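Local coordinates for protein geranyltranstransferase (Marinomonas sp. MED121, PDB 4F62) that probably condenses isopentenyl diphosphate with allylic diphosphates to build prenyl chains, as an all-helical polyprenyl synthetase, at residues P50-A55 and Q281-L286. Numbering follows the deposited sequence.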
ATOM      1  N   PRO A  50      15.757  -4.066   7.378  1.00 43.80           N
ATOM      2  CA  PRO A  50      16.807  -3.980   6.352  1.00 37.66           C
ATOM      3  C   PRO A  50      18.040  -4.861   6.625  1.00 38.82           C
ATOM      4  O   PRO A  50      18.493  -5.543   5.699  1.00 35.80           O
ATOM      5  CB  PRO A  50      17.180  -2.496   6.368  1.00 36.91           C
ATOM      6  CG  PRO A  50      15.845  -1.826   6.630  1.00 37.56           C
ATOM      7  CD  PRO A  50      15.172  -2.742   7.671  1.00 38.14           C
ATOM      8  N   MET A  51      18.566  -4.868   7.846  1.00 38.09           N
ATOM      9  CA  MET A  51      19.731  -5.704   8.139  1.00 38.02           C
ATOM     10  C   MET A  51      19.503  -7.182   7.795  1.00 41.49           C
ATOM     11  O   MET A  51      20.351  -7.813   7.175  1.00 37.98           O
ATOM     12  CB  MET A  51      20.184  -5.538   9.598  1.00 37.59           C
ATOM     13  CG  MET A  51      20.723  -4.144   9.886  1.00 39.75           C
ATOM     14  SD  MET A  51      21.572  -3.962  11.470  1.00 46.05           S
ATOM     15  CE  MET A  51      20.198  -4.182  12.589  1.00 55.63           C
ATOM     16  N   LEU A  52      18.352  -7.726   8.186  1.00 36.23           N
ATOM     17  CA  LEU A  52      18.007  -9.105   7.848  1.00 34.92           C
ATOM     18  C   LEU A  52      17.938  -9.307   6.339  1.00 36.30           C
ATOM     19  O   LEU A  52      18.363 -10.340   5.828  1.00 38.68           O
ATOM     20  CB  LEU A  52      16.647  -9.481   8.444  1.00 31.97           C
ATOM     21  CG  LEU A  52      16.607  -9.696   9.957  1.00 39.95           C
ATOM     22  CD1 LEU A  52      15.153  -9.815  10.404  1.00 38.95           C
ATOM     23  CD2 LEU A  52      17.408 -10.943  10.353  1.00 36.09           C
ATOM     24  N   THR A  53      17.384  -8.329   5.629  1.00 32.05           N
ATOM     25  CA  THR A  53      17.242  -8.425   4.175  1.00 32.72           C
ATOM     26  C   THR A  53      18.604  -8.509   3.495  1.00 40.43           C
ATOM     27  O   THR A  53      18.848  -9.382   2.648  1.00 36.85           O
ATOM     28  CB  THR A  53      16.463  -7.223   3.620  1.00 37.25           C
ATOM     29  OG1 THR A  53      15.248  -7.075   4.367  1.00 35.64           O
ATOM     30  CG2 THR A  53      16.118  -7.423   2.127  1.00 34.32           C
ATOM     31  N   TYR A  54      19.507  -7.608   3.869  1.00 38.74           N
ATOM     32  CA  TYR A  54      20.828  -7.609   3.256  1.00 38.59           C
ATOM     33  C   TYR A  54      21.598  -8.863   3.652  1.00 37.30           C
ATOM     34  O   TYR A  54      22.368  -9.393   2.846  1.00 34.83           O
ATOM     35  CB  TYR A  54      21.624  -6.370   3.662  1.00 35.01           C
ATOM     36  CG  TYR A  54      21.125  -5.081   3.053  1.00 42.77           C
ATOM     37  CD1 TYR A  54      21.183  -4.867   1.676  1.00 41.40           C
ATOM     38  CD2 TYR A  54      20.619  -4.061   3.853  1.00 40.99           C
ATOM     39  CE1 TYR A  54      20.732  -3.674   1.110  1.00 41.38           C
ATOM     40  CE2 TYR A  54      20.169  -2.861   3.296  1.00 43.36           C
ATOM     41  CZ  TYR A  54      20.232  -2.671   1.932  1.00 40.66           C
ATOM     42  OH  TYR A  54      19.794  -1.482   1.392  1.00 39.76           O
ATOM     43  N   ALA A  55      21.409  -9.318   4.897  1.00 33.60           N
ATOM     44  CA  ALA A  55      22.135 -10.498   5.405  1.00 42.05           C
ATOM     45  C   ALA A  55      21.723 -11.759   4.655  1.00 42.11           C
ATOM     46  O   ALA A  55      22.549 -12.619   4.358  1.00 41.43           O
ATOM     47  CB  ALA A  55      21.897 -10.688   6.915  1.00 38.98           C
ATOM     48  N   GLN A 281      27.373 -15.626   9.055  1.00 48.49           N
ATOM     49  CA  GLN A 281      27.737 -14.906  10.278  1.00 45.39           C
ATOM     50  C   GLN A 281      26.824 -13.707  10.629  1.00 44.15           C
ATOM     51  O   GLN A 281      26.430 -13.564  11.788  1.00 46.55           O
ATOM     52  CB  GLN A 281      29.219 -14.502  10.281  1.00 50.94           C
ATOM     53  CG  GLN A 281      29.754 -14.252  11.684  1.00 65.26           C
ATOM     54  CD  GLN A 281      29.577 -15.457  12.614  1.00 79.05           C
ATOM     55  OE1 GLN A 281      29.880 -16.593  12.243  1.00 89.35           O
ATOM     56  NE2 GLN A 281      29.079 -15.208  13.826  1.00 74.74           N
ATOM     57  N   PRO A 282      26.484 -12.853   9.635  1.00 39.98           N
ATOM     58  CA  PRO A 282      25.572 -11.744   9.929  1.00 43.44           C
ATOM     59  C   PRO A 282      24.229 -12.222  10.481  1.00 47.66           C
ATOM     60  O   PRO A 282      23.745 -11.667  11.474  1.00 48.71           O
ATOM     61  CB  PRO A 282      25.383 -11.089   8.557  1.00 41.02           C
ATOM     62  CG  PRO A 282      26.714 -11.293   7.892  1.00 45.97           C
ATOM     63  CD  PRO A 282      27.118 -12.688   8.305  1.00 44.62           C
ATOM     64  N   LEU A 283      23.640 -13.237   9.857  1.00 41.25           N
ATOM     65  CA  LEU A 283      22.374 -13.782  10.339  1.00 43.82           C
ATOM     66  C   LEU A 283      22.540 -14.402  11.722  1.00 45.30           C
ATOM     67  O   LEU A 283      21.631 -14.355  12.545  1.00 46.62           O
ATOM     68  CB  LEU A 283      21.804 -14.808   9.355  1.00 42.32           C
ATOM     69  CG  LEU A 283      21.106 -14.282   8.102  1.00 42.83           C
ATOM     70  CD1 LEU A 283      20.634 -15.443   7.229  1.00 45.32           C
ATOM     71  CD2 LEU A 283      19.935 -13.401   8.488  1.00 43.32           C
ATOM     72  N   THR A 284      23.704 -14.975  11.988  1.00 46.46           N
ATOM     73  CA  THR A 284      23.948 -15.519  13.312  1.00 42.80           C
ATOM     74  C   THR A 284      24.076 -14.376  14.315  1.00 49.77           C
ATOM     75  O   THR A 284      23.434 -14.390  15.375  1.00 46.13           O
ATOM     76  CB  THR A 284      25.213 -16.380  13.320  1.00 50.95           C
ATOM     77  OG1 THR A 284      25.053 -17.453  12.380  1.00 55.77           O
ATOM     78  CG2 THR A 284      25.467 -16.943  14.717  1.00 55.01           C
ATOM     79  N   ASP A 285      24.895 -13.380  13.975  1.00 45.64           N
ATOM     80  CA  ASP A 285      25.070 -12.211  14.837  1.00 48.74           C
ATOM     81  C   ASP A 285      23.742 -11.485  15.069  1.00 46.59           C
ATOM     82  O   ASP A 285      23.434 -11.097  16.198  1.00 44.38           O
ATOM     83  CB  ASP A 285      26.095 -11.242  14.247  1.00 54.16           C
ATOM     84  CG  ASP A 285      27.498 -11.807  14.240  1.00 60.60           C
ATOM     85  OD1 ASP A 285      27.751 -12.790  14.964  1.00 62.86           O
ATOM     86  OD2 ASP A 285      28.349 -11.254  13.515  1.00 58.64           O
ATOM     87  N   LEU A 286      22.964 -11.310  14.003  1.00 43.30           N
ATOM     88  CA  LEU A 286      21.654 -10.643  14.083  1.00 48.28           C
ATOM     89  C   LEU A 286      20.662 -11.394  14.956  1.00 50.48           C
ATOM     90  O   LEU A 286      19.758 -10.788  15.540  1.00 49.45           O
ATOM     91  CB  LEU A 286      21.028 -10.450  12.694  1.00 46.80           C
ATOM     92  CG  LEU A 286      21.559  -9.280  11.855  1.00 51.84           C
ATOM     93  CD1 LEU A 286      20.952  -9.292  10.459  1.00 43.96           C
ATOM     94  CD2 LEU A 286      21.257  -7.962  12.549  1.00 54.16           C
TER
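Two helices of the all-helical isoprenoid synthase fold, 48-60 and the last modelled helix, 281-291, pack nearly antiparallel here through Met51, Leu52 and Ala55 on one and Pro282, Leu283 and Leu286 on the other. Their local axes approach to 9.4 Å at 153°, and the backbones come nearest where Ala55 faces Pro282, with CA atoms 5.8 Å apart. The small methyl of Ala55 probably allows this closeness: its CB touches Pro282 CB and lies 3.7 Å from Leu283 CD2. Leu286 points at helix 48-60, and its CD1 meets the backbone there. Its CG lies beside its own backbone N, anti to the carbonyl carbon (chi1 -79°), and its two methyls divide the work. CD1 rests against the helix surface formed by Met51 O, Leu52 N and Ala55 CB, 3.7 Å from Met51 O, an oxygen already bonded to Ala55 N within the helix. CD2 lies against Met51, whose chain bends at chi3 (-68°) to bring CE within 3.9 Å of it. Leu52 CD2 touches both leucines, Leu286 through CD1 and Leu283 through CD2 at 4.0 Å; the Leu52 and Leu283 side chains meet at about a right angle. An alanine in place of Leu286 would remove both methyls and would probably open a gap against Met51, Leu52 and Ala55, with the methionine end freer to turn. Around the pair, Met51 also touches Ser9 and Thr12 of helix 5-23, and Leu283 packs on Ile273 of helix 249-273. Within helix 281-291, Gln281 NE2 donates to Asp285 OD1 from above the carboxylate plane. No hydrogen bond joins the two segments, and their buried interface probably rests on the fit of aliphatic groups, the methionine methyl among them.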